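Local coordinates for protein phosphoserine aminotransferase (Bacillus circulans, PDB 2C0R) that catalyses the reversible, pyridoxal-phosphate-dependent interconversion of 3-phosphohydroxypyruvate and phosphoserine in serine biosynthesis, and a matching step on the way to pyridoxine 5'-phosphate, at residues G67-I73 / T205-E211; Q158-F162 / D177-R181; K271-I275 / C347-V351. The protein carries 1 engineered substitution. One frame throughout, in Å; residues are numbered along the deposited sequence.

Interaction 1: G67-I73 / T205-E211; sequences GYKVLFI and TVVIVRE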
# COMPACT_ATOMS: atom_id res chain seq x y z
N GLY A 67 -2.80 0.42 26.28
CA GLY A 67 -3.94 -0.28 25.82
C GLY A 67 -4.29 -0.03 24.37
O GLY A 67 -5.40 -0.46 23.95
N TYR A 68 -3.44 0.65 23.62
CA TYR A 68 -3.65 0.89 22.21
C TYR A 68 -2.59 0.24 21.34
O TYR A 68 -1.41 0.22 21.69
CB TYR A 68 -3.60 2.41 21.88
CG TYR A 68 -4.83 3.09 22.43
CD1 TYR A 68 -4.91 3.48 23.76
CD2 TYR A 68 -5.91 3.35 21.60
CE1 TYR A 68 -6.07 4.10 24.23
CE2 TYR A 68 -7.07 3.97 22.06
CZ TYR A 68 -7.13 4.34 23.39
OH TYR A 68 -8.27 4.95 23.89
N LYS A 69 -3.02 -0.29 20.22
CA LYS A 69 -2.06 -0.86 19.29
C LYS A 69 -1.99 -0.00 18.04
O LYS A 69 -3.04 0.40 17.52
CB LYS A 69 -2.47 -2.29 18.92
CG LYS A 69 -1.44 -3.01 18.06
CD LYS A 69 -0.16 -3.40 18.79
CE LYS A 69 0.72 -4.11 17.76
NZ LYS A 69 2.12 -4.27 18.23
N VAL A 70 -0.78 0.26 17.57
CA VAL A 70 -0.60 0.93 16.29
C VAL A 70 -0.53 -0.14 15.20
O VAL A 70 0.34 -1.00 15.25
CB VAL A 70 0.67 1.79 16.29
CG1 VAL A 70 0.91 2.43 14.93
CG2 VAL A 70 0.61 2.83 17.40
N LEU A 71 -1.47 -0.06 14.26
CA LEU A 71 -1.50 -0.93 13.12
C LEU A 71 -1.10 -0.18 11.86
O LEU A 71 -1.40 1.00 11.75
CB LEU A 71 -2.92 -1.50 12.93
CG LEU A 71 -3.55 -2.11 14.17
CD1 LEU A 71 -4.98 -2.54 13.85
CD2 LEU A 71 -2.74 -3.28 14.72
N PHE A 72 -0.49 -0.89 10.93
CA PHE A 72 -0.20 -0.34 9.62
C PHE A 72 -1.00 -1.18 8.63
O PHE A 72 -0.74 -2.41 8.50
CB PHE A 72 1.27 -0.42 9.31
CG PHE A 72 2.12 0.37 10.30
CD1 PHE A 72 3.12 -0.26 11.03
CD2 PHE A 72 1.87 1.73 10.44
CE1 PHE A 72 3.90 0.41 11.95
CE2 PHE A 72 2.63 2.39 11.38
CZ PHE A 72 3.60 1.75 12.14
N ILE A 73 -1.94 -0.55 7.97
CA ILE A 73 -2.87 -1.22 7.05
C ILE A 73 -2.78 -0.60 5.69
O ILE A 73 -2.65 0.64 5.62
CB ILE A 73 -4.29 -1.17 7.62
CG1 ILE A 73 -4.30 -1.66 9.06
CG2 ILE A 73 -5.23 -1.92 6.71
CD1 ILE A 73 -5.65 -1.77 9.77
N THR A 205 -1.66 3.24 5.85
CA THR A 205 -2.67 3.87 6.72
C THR A 205 -2.31 3.50 8.14
O THR A 205 -2.12 2.30 8.46
CB THR A 205 -4.07 3.36 6.32
OG1 THR A 205 -4.25 3.64 4.92
CG2 THR A 205 -5.16 4.09 7.08
N VAL A 206 -2.23 4.50 9.00
CA VAL A 206 -1.99 4.27 10.42
C VAL A 206 -3.33 4.15 11.10
O VAL A 206 -4.16 5.02 10.92
CB VAL A 206 -1.23 5.48 11.00
CG1 VAL A 206 -1.14 5.32 12.51
CG2 VAL A 206 0.12 5.56 10.34
N VAL A 207 -3.51 3.05 11.81
CA VAL A 207 -4.74 2.80 12.56
C VAL A 207 -4.37 2.53 14.00
O VAL A 207 -3.60 1.60 14.26
CB VAL A 207 -5.53 1.62 11.98
CG1 VAL A 207 -6.78 1.33 12.81
CG2 VAL A 207 -5.89 1.89 10.54
N ILE A 208 -4.81 3.37 14.91
CA ILE A 208 -4.46 3.21 16.32
C ILE A 208 -5.74 2.81 17.04
O ILE A 208 -6.69 3.59 16.99
CB ILE A 208 -3.91 4.51 16.91
CG1 ILE A 208 -2.80 5.13 16.02
CG2 ILE A 208 -3.42 4.28 18.32
CD1 ILE A 208 -2.22 6.40 16.61
N VAL A 209 -5.76 1.63 17.63
CA VAL A 209 -6.99 1.06 18.10
C VAL A 209 -6.84 0.58 19.53
O VAL A 209 -5.83 0.05 19.96
CB VAL A 209 -7.41 -0.08 17.14
CG1 VAL A 209 -6.42 -1.25 17.18
CG2 VAL A 209 -8.84 -0.47 17.45
N ARG A 210 -7.89 0.84 20.28
CA ARG A 210 -7.98 0.35 21.66
C ARG A 210 -8.07 -1.18 21.58
O ARG A 210 -8.96 -1.71 20.92
CB ARG A 210 -9.19 0.98 22.35
CG ARG A 210 -9.01 1.08 23.85
CD ARG A 210 -10.05 1.90 24.56
NE ARG A 210 -11.39 1.37 24.26
CZ ARG A 210 -12.41 2.19 24.05
NH1 ARG A 210 -12.23 3.51 24.12
NH2 ARG A 210 -13.60 1.71 23.77
N GLU A 211 -7.13 -1.85 22.23
CA GLU A 211 -7.02 -3.29 22.03
C GLU A 211 -8.32 -3.97 22.42
O GLU A 211 -8.74 -4.93 21.77
CB GLU A 211 -5.83 -3.83 22.84
CG GLU A 211 -4.50 -3.43 22.21
CD GLU A 211 -3.31 -3.58 23.14
OE1 GLU A 211 -3.41 -3.56 24.40
OE2 GLU A 211 -2.17 -3.73 22.63
O HOH W 1 -10.53 4.86 26.07
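Arg-210 runs out along the ring of Tyr-68, both side chains pointing the same way from a non-hydrogen-bonded antiparallel pair. Its CB lies 3.7 Å from Tyr-68 CE2. CG then sits over one ring face, off toward the rim, in a CH-pi contact 4.1 Å from the Tyr-68 centroid. CD reaches Tyr-68 OH at 3.6 Å, and a bend at chi3 (56°) turns the guanidinium steeply to the ring. NE makes a salt bridge with Asp-212, while NH1 gives a bond to a water that in turn donates to Tyr-68 OH; this hydroxyl also bonds to Phe-188 O. Along the rest of the pair the strands are joined by paired backbone bonds, such as Leu-71 N to Val-207 O at 2.7 Å and Val-207 N to Leu-71 O at 2.9 Å. On the face of Leu-71, Ile-73 CD1 presses on Val-207 CG2 at 3.7 Å. Strand 68-73 is an outermost strand, within this chain, of the seven-stranded sheet of the fold type I large domain, and 205-210 is antiparallel to both its neighbours. Val-70, Phe-72 and Val-206 face helix 45-61; Ile-73, Thr-205 and Val-207 meet helix 76-88, whose start lines the cofactor pocket.

Interaction 2: Q158-F162 / D177-R181; sequences QFKAF and DILSR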
# COMPACT_ATOMS: atom_id res chain seq x y z
N GLN A 158 -12.12 22.17 10.80
CA GLN A 158 -11.42 21.30 11.74
C GLN A 158 -12.01 21.41 13.14
O GLN A 158 -12.23 22.54 13.64
CB GLN A 158 -9.94 21.75 11.77
CG GLN A 158 -9.11 20.81 12.67
CD GLN A 158 -7.66 21.30 12.62
OE1 GLN A 158 -7.40 22.52 12.45
NE2 GLN A 158 -6.71 20.37 12.74
N PHE A 159 -12.24 20.29 13.78
CA PHE A 159 -12.61 20.31 15.19
C PHE A 159 -11.43 20.67 16.07
O PHE A 159 -10.33 20.17 15.87
CB PHE A 159 -13.12 18.93 15.68
CG PHE A 159 -14.49 18.57 15.17
CD1 PHE A 159 -14.69 17.64 14.18
CD2 PHE A 159 -15.63 19.21 15.71
CE1 PHE A 159 -15.96 17.30 13.73
CE2 PHE A 159 -16.91 18.86 15.27
CZ PHE A 159 -17.08 17.92 14.26
N LYS A 160 -11.73 21.51 17.06
CA LYS A 160 -10.70 21.81 18.05
C LYS A 160 -10.76 20.87 19.24
O LYS A 160 -9.83 20.83 20.03
CB LYS A 160 -10.85 23.22 18.62
CG LYS A 160 -10.85 24.28 17.51
CD LYS A 160 -10.98 25.64 18.24
CE LYS A 160 -11.65 26.66 17.33
NZ LYS A 160 -10.78 26.93 16.18
N ALA A 161 -11.86 20.17 19.40
CA ALA A 161 -12.07 19.30 20.55
C ALA A 161 -13.08 18.23 20.14
O ALA A 161 -13.84 18.43 19.19
CB ALA A 161 -12.62 20.06 21.75
N PHE A 162 -13.06 17.14 20.86
CA PHE A 162 -13.83 15.94 20.56
C PHE A 162 -14.77 15.63 21.72
O PHE A 162 -14.50 15.94 22.88
CB PHE A 162 -12.87 14.77 20.33
CG PHE A 162 -11.83 15.13 19.27
CD1 PHE A 162 -10.50 15.27 19.63
CD2 PHE A 162 -12.22 15.29 17.95
CE1 PHE A 162 -9.54 15.56 18.68
CE2 PHE A 162 -11.24 15.63 17.02
CZ PHE A 162 -9.90 15.80 17.37
N ASP A 177 -4.93 15.61 9.75
CA ASP A 177 -4.36 16.40 10.86
C ASP A 177 -3.70 15.52 11.92
O ASP A 177 -3.27 16.01 12.97
CB ASP A 177 -5.35 17.37 11.49
CG ASP A 177 -6.41 16.75 12.39
OD1 ASP A 177 -6.41 15.53 12.60
OD2 ASP A 177 -7.24 17.55 12.87
N ILE A 178 -3.55 14.20 11.71
CA ILE A 178 -2.96 13.39 12.77
C ILE A 178 -1.54 13.81 13.04
O ILE A 178 -0.73 14.06 12.13
CB ILE A 178 -3.03 11.89 12.40
CG1 ILE A 178 -2.91 11.05 13.68
CG2 ILE A 178 -2.00 11.54 11.35
CD1 ILE A 178 -3.15 9.57 13.45
N LEU A 179 -1.19 13.87 14.31
CA LEU A 179 0.12 14.34 14.79
C LEU A 179 0.46 15.75 14.32
O LEU A 179 1.63 16.09 14.19
CB LEU A 179 1.25 13.35 14.43
CG LEU A 179 0.99 11.89 14.75
CD1 LEU A 179 2.29 11.09 14.48
CD2 LEU A 179 0.53 11.66 16.19
N SER A 180 -0.59 16.57 14.19
CA SER A 180 -0.39 18.02 14.02
C SER A 180 -0.59 18.74 15.35
O SER A 180 -0.27 19.94 15.44
CB SER A 180 -1.38 18.60 13.02
OG SER A 180 -2.71 18.50 13.46
N ARG A 181 -1.10 18.03 16.34
CA ARG A 181 -1.52 18.69 17.56
C ARG A 181 -1.68 17.64 18.65
O ARG A 181 -2.02 16.51 18.31
CB ARG A 181 -2.85 19.46 17.39
CG ARG A 181 -3.98 18.68 16.75
CD ARG A 181 -5.40 19.08 17.15
NE ARG A 181 -6.32 18.32 16.28
CZ ARG A 181 -7.56 18.75 16.03
NH1 ARG A 181 -8.39 18.07 15.23
NH2 ARG A 181 -7.96 19.90 16.59
O HOH W 2 -3.95 20.92 13.33
O HOH W 3 -6.92 20.88 19.48
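Gln-158 NE2 donates to Asp-177 OD2 at 2.9 Å, nearly straight (170°) and in the plane of the amide, using the carboxylate lone pair that points away from OD1. The same OD2 takes a salt bridge from Arg-181 NH1 at 2.7 Å and is thus gripped by an amide N-H and a guanidinium together. The guanidinium turns its edge to the carbonyl of Phe-159: NH2 lies 2.5 Å from Phe-159 O, a distance short enough to be doubtful in detail, and NH1 adds a weak bond to the same oxygen. Two waters extend the network, one between Gln-158 NE2 and Ser-180 OG, the other between Lys-160 O and Arg-181 NH2. Asp-177 OD1 is held by Ser-150, and Gln-158 OE1 by the backbone N of Asp-297, second bonds that limit rotation of both flat groups.

The guanidinium is sandwiched. Gln-158 NE2 stands 3.7 Å above its centre on one face, and Phe-162 CZ approaches the opposite face, 3.5 Å from Arg-181 NH1, its ring turned 73° from the guanidinium plane. With CG between backbone N and carbonyl carbon (chi1 50°), the extended chain of Arg-181 carries the guanidinium to Phe-159 O. Its own segment is folded back as a type II beta turn from Asp-177 to Ser-180; Asp-177 O accepts both Ser-180 N and Ser-180 OG, the latter at 2.6 Å.

The contact joins two loops, one following strand 157-158 and one following strand 170-173. Helix 260-280 packs on Ser-180 and Arg-181, and helix 242-257 on Leu-179. Strand 151-152 touches Gln-158 and Asp-177 through Asn-151, which lines the pyridoxal-5'-phosphate pocket, and the contact sits just behind that pocket.

Interaction 3: K271-I275 / C347-V351; sequences KASLI and CEALV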
# COMPACT_ATOMS: atom_id res chain seq x y z
N LYS A 271 2.02 29.33 10.93
CA LYS A 271 1.78 29.28 9.49
C LYS A 271 0.35 29.66 9.14
O LYS A 271 0.10 30.47 8.24
CB LYS A 271 2.04 27.86 8.93
CG LYS A 271 3.52 27.50 8.94
CD LYS A 271 3.77 26.00 9.13
CE LYS A 271 2.89 25.12 8.30
NZ LYS A 271 3.27 23.69 8.44
N ALA A 272 -0.62 29.05 9.82
CA ALA A 272 -2.01 29.28 9.49
C ALA A 272 -2.38 30.74 9.76
O ALA A 272 -3.13 31.33 8.99
CB ALA A 272 -2.88 28.35 10.33
N SER A 273 -1.84 31.27 10.87
CA SER A 273 -2.21 32.62 11.28
C SER A 273 -1.77 33.58 10.19
O SER A 273 -2.51 34.53 9.88
CB SER A 273 -1.51 32.93 12.60
OG SER A 273 -1.69 34.31 12.99
N LEU A 274 -0.60 33.35 9.59
CA LEU A 274 -0.15 34.30 8.56
C LEU A 274 -1.08 34.32 7.37
O LEU A 274 -1.43 35.35 6.78
CB LEU A 274 1.26 33.85 8.16
CG LEU A 274 1.96 34.88 7.27
CD1 LEU A 274 2.50 36.02 8.13
CD2 LEU A 274 3.07 34.18 6.51
N ILE A 275 -1.54 33.13 6.98
CA ILE A 275 -2.36 33.05 5.78
C ILE A 275 -3.77 33.51 6.07
O ILE A 275 -4.38 34.23 5.27
CB ILE A 275 -2.33 31.62 5.25
CG1 ILE A 275 -0.92 31.23 4.79
CG2 ILE A 275 -3.35 31.49 4.14
CD1 ILE A 275 -0.73 29.71 4.68
N CYS A 347 4.77 29.52 3.33
CA CYS A 347 3.60 30.33 3.69
C CYS A 347 3.90 31.82 3.52
O CYS A 347 3.07 32.59 3.07
CB CYS A 347 3.24 30.00 5.13
SG CYS A 347 2.69 28.26 5.24
N GLU A 348 5.09 32.26 3.90
CA GLU A 348 5.46 33.68 3.65
C GLU A 348 5.45 33.99 2.17
O GLU A 348 4.96 35.04 1.74
CB GLU A 348 6.87 33.92 4.18
CG GLU A 348 6.99 33.93 5.68
CD GLU A 348 8.44 34.17 6.10
OE1 GLU A 348 9.27 33.31 5.74
OE2 GLU A 348 8.73 35.18 6.77
N ALA A 349 5.97 33.06 1.38
CA ALA A 349 5.93 33.29 -0.07
C ALA A 349 4.51 33.37 -0.58
O ALA A 349 4.18 34.24 -1.39
CB ALA A 349 6.73 32.20 -0.78
N LEU A 350 3.63 32.50 -0.08
CA LEU A 350 2.25 32.52 -0.53
C LEU A 350 1.57 33.84 -0.20
O LEU A 350 0.86 34.46 -1.03
CB LEU A 350 1.48 31.35 0.15
CG LEU A 350 -0.03 31.39 -0.12
CD1 LEU A 350 -0.34 31.32 -1.60
CD2 LEU A 350 -0.73 30.28 0.69
N VAL A 351 1.80 34.34 1.01
CA VAL A 351 1.15 35.59 1.42
C VAL A 351 1.65 36.73 0.57
O VAL A 351 0.89 37.64 0.24
CB VAL A 351 1.42 35.82 2.93
CG1 VAL A 351 1.18 37.27 3.33
CG2 VAL A 351 0.55 34.83 3.72
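Two side-by-side helices of the C-terminal part of the chain meet where Leu-274 and Ile-275 close on Cys-347 and Val-351. The segment axes are 9.5 Å apart and almost exactly parallel, with 4° between their directions. No hydrogen bond crosses the contact, which is mostly apolar side chains with two methyls set against backbone carbonyls.

At one end the sulfur of Cys-347 is shared. SG lies anti to its own carbonyl carbon (chi1 -66°), a setting that places it 3.8 Å from Lys-271 CB and equally close to Ile-275 CD1. The same Ile-275 CD1 methyl also meets Leu-350 CD2, 4.0 Å away. Leu-274 lays CD2 on the backbone of the other helix, where it rests 3.8 Å from Cys-347 O and also touches CA and CG of Glu-348.

Lys-271, Leu-274 and Ile-275, and likewise Cys-347, Leu-350 and Val-351, sit at i, i+3 and i+4, one side of each helix. The two helices lie in the smaller domain of a fold type I aminotransferase: Ile-275 reaches Ile-300 on strand 299-303, and Leu-350 reaches Phe-322 on strand 322-323.

At the other end Val-351 CG2 fits between two side chains of the partner helix. It meets Leu-274 CD2 at 3.8 Å and Ile-275 CG1 at 4.0 Å, and also comes 3.7 Å from the carbonyl oxygen Leu-274 O. Lys-271 contributes only the root of its chain to the helix pair. Bends at chi2 and chi3 carry its end away, and NZ bonds to the carbonyl oxygens of Ile-338, Tyr-339 and Val-342 and to Asn-268 OD1, a setting consistent with a charged amine.

In the fold
Interactions 1 and 2 lie near the cofactor site, the first closer, while interaction 3 lies away from it. The side chain of Thr-205 in interaction 1 is about 5 Å from a bound pyridoxal phosphate, and that of Asp-177 in interaction 2 about 8 Å. Their centres are 18 Å apart, their nearest atoms about 5 Å, and Phe-188 touches both: its carbonyl oxygen is hydrogen-bonded to Tyr-68 OH, its ring meets that of Phe-162 edge-to-face. Helix 260-280 connects interaction 2 to interaction 3, packing Asn-268 on Ser-180 and Gln-265 on Arg-181 and continuing into 271-275; those centres are 20 Å apart. Interactions 1 and 3, 34 Å apart, lie on opposite sides of the chain's centre.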